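Local coordinates for protein inorganic pyrophosphatase (PDB 5TEA) that probably hydrolyses inorganic pyrophosphate to two phosphate ions with the help of magnesium, working as a homohexamer, at residues Q137-I140 against K141-F145. Residues are numbered along the deposited sequence; the frame is centred on the assembly and turned at random.
Sequences QQLI and KQIEF
The amide N of Glu144 reaches the carbonyl O of Ile140 at 2.8 Å, the shortest of the four i to i+4 bonds that join 137-140 to 141-145 in the alpha helix 137-149. It arrives nearly in line with the C=O bond. The amide of Gln142 meets the carbonyl of Gln138 less directly, tilted 31° from the carbonyl plane, and the CG of Gln142 rests 3.2 Å from that same Gln138 O.

On the apolar flank, CG of Leu139 touches CD1 of Ile143 at 4.0 Å. With CG1 of Ile143 anti to its carbonyl carbon (chi1 -62°), this branch folds back along the preceding turn, where it also passes Leu139 O. Ile140 and Ile143 both pack on Trp164 of strand 159-165, whose NE1 is hydrogen-bonded to Glu144 OE1; the helix is thereby joined to this strand of the main beta sheet.

The polar flank faces two neighbouring subunits of the hexamer. The side chains of Gln138 and Gln142 run roughly perpendicular to each other, their amide planes 73° apart; the NE2 of Gln138 bonds to Arg123 O, and that of Gln142 to Asn124 OD1, both of a third subunit. Toward a second subunit, Gln142 OE1 accepts from Ile58 N and Lys141 NZ donates to Leu153 O, both of that subunit. Lys141, kinked about its CB-CG and CG-CD bonds, brings CE to 3.7 Å from Gln138 OE1. One water links the two side chains, donating to Gln138 OE1 at 2.6 Å and weakly accepting from Lys141 NZ at 3.0 Å.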
loop_
_atom_site.group_PDB
_atom_site.type_symbol
_atom_site.label_atom_id
_atom_site.label_comp_id
_atom_site.label_asym_id
_atom_site.label_seq_id
_atom_site.Cartn_x
_atom_site.Cartn_y
_atom_site.Cartn_z
ATOM N N GLN B 137 -23.963 -7.166 -8.371
ATOM C CA GLN B 137 -24.298 -8.545 -8.063
ATOM C C GLN B 137 -23.074 -9.441 -8.175
ATOM O O GLN B 137 -23.002 -10.465 -7.495
ATOM C CB GLN B 137 -25.437 -9.006 -8.969
ATOM C CG GLN B 137 -26.718 -8.196 -8.711
ATOM C CD GLN B 137 -27.195 -8.278 -7.250
ATOM O OE1 GLN B 137 -27.928 -9.202 -6.886
ATOM N NE2 GLN B 137 -26.771 -7.316 -6.410
ATOM N N GLN B 138 -22.084 -9.032 -8.966
ATOM C CA GLN B 138 -20.826 -9.774 -9.025
ATOM C C GLN B 138 -20.063 -9.706 -7.699
ATOM O O GLN B 138 -19.314 -10.637 -7.364
ATOM C CB GLN B 138 -19.978 -9.236 -10.180
ATOM C CG GLN B 138 -18.706 -10.020 -10.483
ATOM C CD GLN B 138 -18.956 -11.268 -11.328
ATOM O OE1 GLN B 138 -20.068 -11.803 -11.358
ATOM N NE2 GLN B 138 -17.916 -11.723 -12.043
ATOM N N LEU B 139 -20.221 -8.623 -6.934
ATOM C CA LEU B 139 -19.593 -8.603 -5.613
ATOM C C LEU B 139 -20.234 -9.642 -4.705
ATOM O O LEU B 139 -19.545 -10.343 -3.961
ATOM C CB LEU B 139 -19.694 -7.215 -4.977
ATOM C CG LEU B 139 -19.325 -7.164 -3.484
ATOM C CD1 LEU B 139 -17.831 -7.472 -3.280
ATOM C CD2 LEU B 139 -19.692 -5.836 -2.858
ATOM N N ILE B 140 -21.559 -9.748 -4.754
ATOM C CA ILE B 140 -22.241 -10.783 -3.986
ATOM C C ILE B 140 -21.732 -12.165 -4.391
ATOM O O ILE B 140 -21.440 -13.010 -3.542
ATOM C CB ILE B 140 -23.764 -10.673 -4.171
ATOM C CG1 ILE B 140 -24.278 -9.266 -3.821
ATOM C CG2 ILE B 140 -24.459 -11.741 -3.335
ATOM C CD1 ILE B 140 -24.249 -8.947 -2.358
ATOM N N LYS B 141 -21.621 -12.417 -5.694
ATOM C CA LYS B 141 -21.160 -13.734 -6.130
ATOM C C LYS B 141 -19.734 -14.020 -5.656
ATOM O O LYS B 141 -19.397 -15.182 -5.373
ATOM C CB LYS B 141 -21.236 -13.850 -7.652
ATOM C CG LYS B 141 -22.620 -13.657 -8.239
ATOM C CD LYS B 141 -22.903 -14.666 -9.349
ATOM C CE LYS B 141 -21.662 -14.930 -10.202
ATOM N NZ LYS B 141 -21.865 -16.010 -11.227
ATOM N N GLN B 142 -18.888 -12.987 -5.579
ATOM C CA GLN B 142 -17.526 -13.176 -5.071
ATOM C C GLN B 142 -17.537 -13.509 -3.584
ATOM O O GLN B 142 -16.788 -14.382 -3.126
ATOM C CB GLN B 142 -16.676 -11.921 -5.314
ATOM C CG GLN B 142 -16.354 -11.618 -6.761
ATOM C CD GLN B 142 -15.397 -10.444 -6.896
ATOM O OE1 GLN B 142 -14.278 -10.473 -6.363
ATOM N NE2 GLN B 142 -15.827 -9.405 -7.605
ATOM N N ILE B 143 -18.383 -12.822 -2.816
ATOM C CA ILE B 143 -18.504 -13.113 -1.394
ATOM C C ILE B 143 -19.020 -14.527 -1.199
ATOM O O ILE B 143 -18.553 -15.263 -0.325
ATOM C CB ILE B 143 -19.436 -12.088 -0.715
ATOM C CG1 ILE B 143 -18.861 -10.666 -0.821
ATOM C CG2 ILE B 143 -19.680 -12.483 0.743
ATOM C CD1 ILE B 143 -19.816 -9.598 -0.316
ATOM N N GLU B 144 -19.998 -14.919 -2.014
ATOM C CA GLU B 144 -20.531 -16.275 -1.939
ATOM C C GLU B 144 -19.442 -17.294 -2.227
ATOM O O GLU B 144 -19.299 -18.288 -1.504
ATOM C CB GLU B 144 -21.691 -16.438 -2.917
ATOM C CG GLU B 144 -22.393 -17.792 -2.820
ATOM C CD GLU B 144 -23.675 -17.844 -3.631
ATOM O OE1 GLU B 144 -24.361 -16.808 -3.737
ATOM O OE2 GLU B 144 -23.995 -18.921 -4.170
ATOM N N PHE B 145 -18.656 -17.060 -3.280
ATOM C CA PHE B 145 -17.595 -18.010 -3.604
ATOM C C PHE B 145 -16.594 -18.112 -2.466
ATOM O O PHE B 145 -16.159 -19.220 -2.104
ATOM C CB PHE B 145 -16.883 -17.618 -4.901
ATOM C CG PHE B 145 -15.831 -18.624 -5.335
ATOM C CD1 PHE B 145 -14.560 -18.611 -4.770
ATOM C CD2 PHE B 145 -16.126 -19.590 -6.290
ATOM C CE1 PHE B 145 -13.610 -19.542 -5.145
ATOM C CE2 PHE B 145 -15.168 -20.526 -6.681
ATOM C CZ PHE B 145 -13.909 -20.495 -6.107
HETATM O O HOH W 1 -20.899 -13.696 -12.903
#